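Long-range contacts in core protein P7 (Pseudomonas phage phi12, PDB 2Q82), which is a structural core protein of the phage particle, probably serving, as in related cystoviruses, in assembly and packaging of the double-stranded RNA genome: residues 43-48 / 64-69; 86-91 / 110-115. All blocks are in the same frame, centred on the assembly; numbering follows the deposited sequence.

Interaction 1 (43-48 / 64-69)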
ATOM      1  N   VAL A  43      13.231 -11.765  -2.114  1.00 36.39           N
ATOM      2  CA  VAL A  43      12.763 -11.913  -0.755  1.00 34.88           C
ATOM      3  C   VAL A  43      13.098 -10.685   0.059  1.00 37.04           C
ATOM      4  O   VAL A  43      14.202 -10.162  -0.034  1.00 35.07           O
ATOM      5  CB  VAL A  43      13.380 -13.143  -0.133  1.00 32.55           C
ATOM      6  CG1 VAL A  43      13.027 -13.227   1.332  1.00 30.94           C
ATOM      7  CG2 VAL A  43      12.882 -14.364  -0.874  1.00 29.68           C
HETATM    8  N   MSE A  44      12.174 -10.232   0.888  1.00 38.63           N
HETATM    9  CA  MSE A  44      12.483  -9.013   1.577  1.00 43.90           C
HETATM   10  C   MSE A  44      11.638  -8.730   2.801  1.00 36.68           C
HETATM   11  O   MSE A  44      10.414  -8.796   2.744  1.00 30.94           O
HETATM   12  CB  MSE A  44      12.335  -7.892   0.567  1.00 59.63           C
HETATM   13  CG  MSE A  44      12.736  -6.551   1.050  1.00 86.24           C
HETATM   14 SE   MSE A  44      14.587  -5.991   0.742  1.00104.96          SE
HETATM   15  CE  MSE A  44      15.485  -7.551  -0.010  1.00115.81           C
ATOM     16  N   ARG A  45      12.292  -8.408   3.911  1.00 28.99           N
ATOM     17  CA  ARG A  45      11.535  -8.100   5.104  1.00 27.83           C
ATOM     18  C   ARG A  45      10.912  -6.708   4.950  1.00 26.50           C
ATOM     19  O   ARG A  45      11.574  -5.763   4.519  1.00 25.70           O
ATOM     20  CB  ARG A  45      12.416  -8.133   6.348  1.00 26.97           C
ATOM     21  CG  ARG A  45      11.645  -7.807   7.609  1.00 28.25           C
ATOM     22  CD  ARG A  45      12.447  -8.080   8.853  1.00 29.48           C
ATOM     23  NE  ARG A  45      12.706  -9.499   9.058  1.00 28.09           N
ATOM     24  CZ  ARG A  45      11.786 -10.398   9.397  1.00 28.91           C
ATOM     25  NH1 ARG A  45      10.524 -10.043   9.570  1.00 28.89           N
ATOM     26  NH2 ARG A  45      12.134 -11.660   9.586  1.00 27.28           N
ATOM     27  N   VAL A  46       9.634  -6.592   5.288  1.00 24.22           N
ATOM     28  CA  VAL A  46       8.944  -5.317   5.177  1.00 23.74           C
ATOM     29  C   VAL A  46       7.987  -5.089   6.324  1.00 24.01           C
ATOM     30  O   VAL A  46       7.600  -6.017   7.023  1.00 24.44           O
ATOM     31  CB  VAL A  46       8.097  -5.199   3.895  1.00 23.48           C
ATOM     32  CG1 VAL A  46       8.948  -5.407   2.674  1.00 25.36           C
ATOM     33  CG2 VAL A  46       6.949  -6.207   3.934  1.00 22.81           C
ATOM     34  N   THR A  47       7.596  -3.831   6.499  1.00 23.78           N
ATOM     35  CA  THR A  47       6.634  -3.489   7.529  1.00 26.16           C
ATOM     36  C   THR A  47       5.606  -2.530   6.961  1.00 23.84           C
ATOM     37  O   THR A  47       4.680  -2.158   7.655  1.00 25.98           O
ATOM     38  CB  THR A  47       7.257  -2.786   8.755  1.00 28.03           C
ATOM     39  OG1 THR A  47       7.826  -1.535   8.353  1.00 30.66           O
ATOM     40  CG2 THR A  47       8.308  -3.663   9.404  1.00 31.38           C
ATOM     41  N   THR A  48       5.770  -2.110   5.715  1.00 24.11           N
ATOM     42  CA  THR A  48       4.783  -1.201   5.137  1.00 26.65           C
ATOM     43  C   THR A  48       4.389  -1.663   3.752  1.00 29.32           C
ATOM     44  O   THR A  48       5.118  -2.414   3.114  1.00 23.94           O
ATOM     45  CB  THR A  48       5.303   0.226   4.988  1.00 25.02           C
ATOM     46  OG1 THR A  48       6.209   0.278   3.883  1.00 24.98           O
ATOM     47  CG2 THR A  48       5.999   0.676   6.254  1.00 24.30           C
ATOM     48  N   GLY A  64       7.375  -9.968  10.219  1.00 27.53           N
ATOM     49  CA  GLY A  64       7.585 -10.449  11.574  1.00 27.35           C
ATOM     50  C   GLY A  64       6.808  -9.573  12.543  1.00 30.90           C
ATOM     51  O   GLY A  64       5.957  -8.766  12.163  1.00 28.50           O
ATOM     52  N   ASP A  65       7.106  -9.731  13.821  1.00 29.60           N
ATOM     53  CA  ASP A  65       6.439  -8.969  14.849  1.00 33.77           C
ATOM     54  C   ASP A  65       6.439  -7.496  14.605  1.00 32.39           C
ATOM     55  O   ASP A  65       5.517  -6.817  15.017  1.00 33.34           O
ATOM     56  CB  ASP A  65       7.118  -9.234  16.168  1.00 38.03           C
ATOM     57  CG  ASP A  65       6.703 -10.541  16.750  1.00 44.29           C
ATOM     58  OD1 ASP A  65       6.521 -11.525  16.036  1.00 46.34           O
ATOM     59  OD2 ASP A  65       6.558 -10.618  17.963  1.00 50.18           O
ATOM     60  N   ASP A  66       7.460  -6.978  13.938  1.00 30.57           N
ATOM     61  CA  ASP A  66       7.511  -5.552  13.716  1.00 31.69           C
ATOM     62  C   ASP A  66       6.559  -5.086  12.628  1.00 30.47           C
ATOM     63  O   ASP A  66       6.447  -3.895  12.376  1.00 30.76           O
ATOM     64  CB  ASP A  66       8.953  -5.127  13.426  1.00 34.29           C
ATOM     65  CG  ASP A  66       9.507  -5.726  12.143  1.00 36.39           C
ATOM     66  OD1 ASP A  66       9.021  -6.788  11.707  1.00 35.88           O
ATOM     67  OD2 ASP A  66      10.449  -5.124  11.596  1.00 38.19           O
ATOM     68  N   ALA A  67       5.851  -6.022  12.003  1.00 27.33           N
ATOM     69  CA  ALA A  67       4.911  -5.672  10.936  1.00 26.62           C
ATOM     70  C   ALA A  67       3.472  -5.880  11.372  1.00 25.90           C
ATOM     71  O   ALA A  67       2.593  -6.175  10.561  1.00 25.70           O
ATOM     72  CB  ALA A  67       5.200  -6.491   9.698  1.00 25.54           C
ATOM     73  N   GLN A  68       3.263  -5.720  12.668  1.00 24.07           N
ATOM     74  CA  GLN A  68       1.968  -5.859  13.292  1.00 25.20           C
ATOM     75  C   GLN A  68       0.868  -5.146  12.511  1.00 24.64           C
ATOM     76  O   GLN A  68      -0.158  -5.741  12.186  1.00 24.81           O
ATOM     77  CB  GLN A  68       2.053  -5.299  14.710  1.00 25.10           C
ATOM     78  CG  GLN A  68       0.745  -5.229  15.439  1.00 27.98           C
ATOM     79  CD  GLN A  68       0.863  -4.535  16.783  1.00 30.88           C
ATOM     80  OE1 GLN A  68      -0.143  -4.230  17.419  1.00 29.73           O
ATOM     81  NE2 GLN A  68       2.095  -4.285  17.226  1.00 28.00           N
ATOM     82  N   ASP A  69       1.081  -3.878  12.177  1.00 22.49           N
ATOM     83  CA  ASP A  69       0.039  -3.150  11.475  1.00 22.22           C
ATOM     84  C   ASP A  69      -0.207  -3.588  10.041  1.00 22.30           C
ATOM     85  O   ASP A  69      -1.347  -3.640   9.586  1.00 19.32           O
ATOM     86  CB  ASP A  69       0.307  -1.650  11.517  1.00 21.92           C
ATOM     87  CG  ASP A  69       0.250  -1.094  12.924  1.00 25.82           C
ATOM     88  OD1 ASP A  69      -0.594  -1.563  13.713  1.00 23.50           O
ATOM     89  OD2 ASP A  69       1.047  -0.190  13.232  1.00 28.98           O
TER
HETATM   90  O   HOH W   1       8.851  -7.581   9.185  1.00 24.62           O
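Arg45, Thr47 and Val46 meet Gly64, Asp66 and Ala67 in a water-bridged contact at the C-terminal ends of two neighbouring parallel strands, 42-45 and 59-63. No direct hydrogen bond crosses between the segments. A single water does the joining instead. It accepts from Gly64 N at 3.0 Å. It can donate to Val46 O at 2.9 Å and to Asp66 OD1 at 2.6 Å. More acceptors surround it than it has protons, so these bonds probably share them.

Arg45 reaches across with its side chain bent at chi3 (-67°). Gly64 N lies at the edge of the guanidinium, in its plane, 3.2 Å from Arg45 NH1; both are donors and do not bond. Arg45 NH2 is held by the carbonyl oxygens of His31 and Gly33. Asp66 OD1 stands 4.2 Å from Arg45 NH1, too far for a salt bridge, but the opposite charges probably attract.

Thr47 uses its methyl. With chi1 at 63°, OG1 sits between the backbone N and the carbonyl carbon, and CG2 is anti to the carbonyl carbon, where it touches Asp66 OD2 at 3.4 Å. The two side chains cross at about a right angle. Ala67 CB packs against the backbone, 3.6 Å from Val46 O and 4.0 Å from Thr47 CA.

Both segments run into helices. Thr48 caps helix 49-52 through Asp51 N, and Ala67 holds the N-cap position of helix 68-76. Such strand-to-helix turns, gathered at the C-terminal edge of a parallel sheet, are typical of open alpha/beta folds.

Interaction 2 (86-91 / 110-115); sequences IRVVDV and VSMVRV
Val110 lies against Val88 and Val89 as strands 84-89 and 109-111 pair in parallel. The tight part is backbone. Val110 N donates to Arg87 O and Val89 N to Val110 O, both at 2.8 Å. Met112 N then donates to Val89 O at 2.8 Å, almost straight at 177°, so the pairing carries on into the first turn of helix 112-127.

Val88 and Met112 cover one side. Their side chains lie parallel. Bends at chi2 (79°) and chi3 (-145°) set Met112 SE beside Val88 CG1, 4.1 Å away. Met112 CB packs 3.6 Å from Val91 CG2. Ile38 and Phe41 also touch this selenomethionine. Ile86 CG2 meets Val110 CB at 4.1 Å.

This is the closing pair of a beta-alpha-beta crossover, strand 84-89, helix 98-103, strand 109-111, at one edge of the chain's parallel sheet.

The other side is looser. Exposed Asp90 approaches the N-cap residue Ser111, with Asp90 OD2 3.2 Å from Ser111 OG. The bond is weak at best, and the hydroxyl proton has another acceptor nearby. Ser111 OG in turn accepts weakly from Val113 N. The exposed Val113 adds only a methyl, CG2, 3.7 Å from Asp90 O.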
ATOM      1  N   ILE A  86      -1.076 -13.908  -0.907  1.00 25.09           N
ATOM      2  CA  ILE A  86      -1.061 -15.328  -0.710  1.00 25.82           C
ATOM      3  C   ILE A  86      -0.179 -15.578   0.494  1.00 24.47           C
ATOM      4  O   ILE A  86       1.000 -15.223   0.482  1.00 23.16           O
ATOM      5  CB  ILE A  86      -0.447 -16.025  -1.916  1.00 27.45           C
ATOM      6  CG1 ILE A  86      -1.401 -15.963  -3.112  1.00 30.55           C
ATOM      7  CG2 ILE A  86      -0.112 -17.436  -1.554  1.00 29.84           C
ATOM      8  CD1 ILE A  86      -0.761 -16.310  -4.451  1.00 33.17           C
ATOM      9  N   ARG A  87      -0.733 -16.201   1.523  1.00 20.78           N
ATOM     10  CA  ARG A  87       0.038 -16.482   2.718  1.00 23.18           C
ATOM     11  C   ARG A  87       0.814 -17.778   2.547  1.00 24.89           C
ATOM     12  O   ARG A  87       0.223 -18.828   2.308  1.00 22.30           O
ATOM     13  CB  ARG A  87      -0.899 -16.600   3.893  1.00 24.91           C
ATOM     14  CG  ARG A  87      -0.237 -16.987   5.167  1.00 26.75           C
ATOM     15  CD  ARG A  87      -1.296 -17.084   6.219  1.00 31.13           C
ATOM     16  NE  ARG A  87      -0.767 -17.662   7.436  1.00 33.35           N
ATOM     17  CZ  ARG A  87      -1.520 -18.113   8.428  1.00 34.56           C
ATOM     18  NH1 ARG A  87      -2.841 -18.053   8.349  1.00 33.95           N
ATOM     19  NH2 ARG A  87      -0.947 -18.636   9.499  1.00 33.21           N
ATOM     20  N   VAL A  88       2.135 -17.714   2.674  1.00 22.27           N
ATOM     21  CA  VAL A  88       2.913 -18.925   2.494  1.00 23.10           C
ATOM     22  C   VAL A  88       3.556 -19.516   3.723  1.00 22.82           C
ATOM     23  O   VAL A  88       4.021 -18.822   4.628  1.00 22.12           O
ATOM     24  CB  VAL A  88       4.009 -18.757   1.434  1.00 21.67           C
ATOM     25  CG1 VAL A  88       3.385 -18.394   0.115  1.00 24.73           C
ATOM     26  CG2 VAL A  88       5.014 -17.708   1.868  1.00 20.73           C
ATOM     27  N   VAL A  89       3.583 -20.836   3.717  1.00 22.37           N
ATOM     28  CA  VAL A  89       4.169 -21.594   4.790  1.00 25.46           C
ATOM     29  C   VAL A  89       5.071 -22.679   4.236  1.00 25.20           C
ATOM     30  O   VAL A  89       5.188 -22.861   3.032  1.00 25.48           O
ATOM     31  CB  VAL A  89       3.099 -22.244   5.665  1.00 26.02           C
ATOM     32  CG1 VAL A  89       2.331 -21.165   6.407  1.00 26.69           C
ATOM     33  CG2 VAL A  89       2.160 -23.093   4.813  1.00 26.24           C
ATOM     34  N   ASP A  90       5.691 -23.399   5.155  1.00 23.58           N
ATOM     35  CA  ASP A  90       6.584 -24.488   4.837  1.00 26.09           C
ATOM     36  C   ASP A  90       7.824 -24.023   4.125  1.00 28.01           C
ATOM     37  O   ASP A  90       8.400 -24.766   3.341  1.00 27.95           O
ATOM     38  CB  ASP A  90       5.887 -25.546   3.986  1.00 27.06           C
ATOM     39  CG  ASP A  90       4.777 -26.249   4.730  1.00 29.65           C
ATOM     40  OD1 ASP A  90       4.848 -26.330   5.976  1.00 32.10           O
ATOM     41  OD2 ASP A  90       3.843 -26.738   4.067  1.00 31.22           O
ATOM     42  N   VAL A  91       8.230 -22.778   4.369  1.00 26.36           N
ATOM     43  CA  VAL A  91       9.451 -22.285   3.759  1.00 28.67           C
ATOM     44  C   VAL A  91      10.531 -22.869   4.661  1.00 29.07           C
ATOM     45  O   VAL A  91      10.471 -22.739   5.878  1.00 26.54           O
ATOM     46  CB  VAL A  91       9.522 -20.768   3.768  1.00 28.74           C
ATOM     47  CG1 VAL A  91      10.879 -20.331   3.267  1.00 28.03           C
ATOM     48  CG2 VAL A  91       8.415 -20.191   2.878  1.00 28.40           C
ATOM     49  N   VAL A 110      -0.686 -21.440   2.200  1.00 32.86           N
ATOM     50  CA  VAL A 110      -0.320 -22.151   1.003  1.00 30.51           C
ATOM     51  C   VAL A 110       1.111 -22.614   1.162  1.00 27.36           C
ATOM     52  O   VAL A 110       1.956 -21.867   1.642  1.00 23.92           O
ATOM     53  CB  VAL A 110      -0.457 -21.253  -0.198  1.00 31.39           C
ATOM     54  CG1 VAL A 110       0.175 -21.892  -1.403  1.00 34.30           C
ATOM     55  CG2 VAL A 110      -1.925 -20.979  -0.436  1.00 34.94           C
ATOM     56  N   SER A 111       1.387 -23.850   0.772  1.00 26.22           N
ATOM     57  CA  SER A 111       2.739 -24.348   0.927  1.00 23.98           C
ATOM     58  C   SER A 111       3.680 -23.844  -0.147  1.00 25.28           C
ATOM     59  O   SER A 111       3.449 -24.008  -1.340  1.00 22.06           O
ATOM     60  CB  SER A 111       2.774 -25.873   0.972  1.00 26.68           C
ATOM     61  OG  SER A 111       4.106 -26.336   0.888  1.00 27.90           O
HETATM   62  N   MSE A 112       4.759 -23.219   0.302  1.00 24.65           N
HETATM   63  CA  MSE A 112       5.738 -22.684  -0.617  1.00 25.62           C
HETATM   64  C   MSE A 112       6.376 -23.791  -1.447  1.00 24.61           C
HETATM   65  O   MSE A 112       6.823 -23.560  -2.559  1.00 23.46           O
HETATM   66  CB  MSE A 112       6.833 -21.954   0.133  1.00 29.89           C
HETATM   67  CG  MSE A 112       7.800 -21.236  -0.795  1.00 38.29           C
HETATM   68 SE   MSE A 112       7.019 -19.546  -1.412  1.00 47.60          SE
HETATM   69  CE  MSE A 112       7.685 -19.389  -3.250  1.00 46.22           C
ATOM     70  N   VAL A 113       6.429 -24.989  -0.885  1.00 22.49           N
ATOM     71  CA  VAL A 113       7.008 -26.123  -1.590  1.00 25.68           C
ATOM     72  C   VAL A 113       6.171 -26.431  -2.844  1.00 26.30           C
ATOM     73  O   VAL A 113       6.697 -26.704  -3.915  1.00 27.40           O
ATOM     74  CB  VAL A 113       7.060 -27.335  -0.690  1.00 24.88           C
ATOM     75  CG1 VAL A 113       7.466 -28.565  -1.485  1.00 27.24           C
ATOM     76  CG2 VAL A 113       8.044 -27.082   0.437  1.00 26.98           C
ATOM     77  N   ARG A 114       4.859 -26.385  -2.670  1.00 24.85           N
ATOM     78  CA  ARG A 114       3.973 -26.637  -3.795  1.00 27.06           C
ATOM     79  C   ARG A 114       4.139 -25.534  -4.809  1.00 24.10           C
ATOM     80  O   ARG A 114       4.194 -25.816  -6.002  1.00 21.76           O
ATOM     81  CB  ARG A 114       2.535 -26.689  -3.289  1.00 29.75           C
ATOM     82  CG  ARG A 114       1.489 -26.548  -4.361  1.00 39.08           C
ATOM     83  CD  ARG A 114       0.958 -27.846  -4.848  1.00 47.09           C
ATOM     84  NE  ARG A 114       2.010 -28.830  -5.031  1.00 55.81           N
ATOM     85  CZ  ARG A 114       2.376 -29.291  -6.219  1.00 58.28           C
ATOM     86  NH1 ARG A 114       1.769 -28.852  -7.308  1.00 59.71           N
ATOM     87  NH2 ARG A 114       3.331 -30.206  -6.308  1.00 58.13           N
ATOM     88  N   VAL A 115       4.246 -24.287  -4.370  1.00 21.91           N
ATOM     89  CA  VAL A 115       4.430 -23.177  -5.287  1.00 20.30           C
ATOM     90  C   VAL A 115       5.703 -23.351  -6.117  1.00 21.62           C
ATOM     91  O   VAL A 115       5.691 -23.227  -7.339  1.00 21.28           O
ATOM     92  CB  VAL A 115       4.530 -21.849  -4.496  1.00 19.89           C
ATOM     93  CG1 VAL A 115       4.994 -20.727  -5.400  1.00 19.96           C
ATOM     94  CG2 VAL A 115       3.183 -21.516  -3.883  1.00 18.66           C
TER

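In the fold
From the N terminus, helix 15-23 leads to strand 25-30, the middle of the five-stranded parallel sheet. Strand 42-45 follows as an outermost strand. Interaction 1 then closes the loop through helix 49-52 and strand 59-63, just where helix 68-76 begins. That helix leads to strand 84-89 beyond the central strand. Interaction 2 closes the next loop, through helix 98-103, at the start of helix 112-127. The two loops are in series and neither nest nor cross. The centres of the two contacts lie about 18 Å apart, on opposite sides of the chain's centre, and the contacts do not touch. Interaction 1 ties helix 68-76 to the end of strand 42-45, interaction 2 helix 112-127 to strand 84-89.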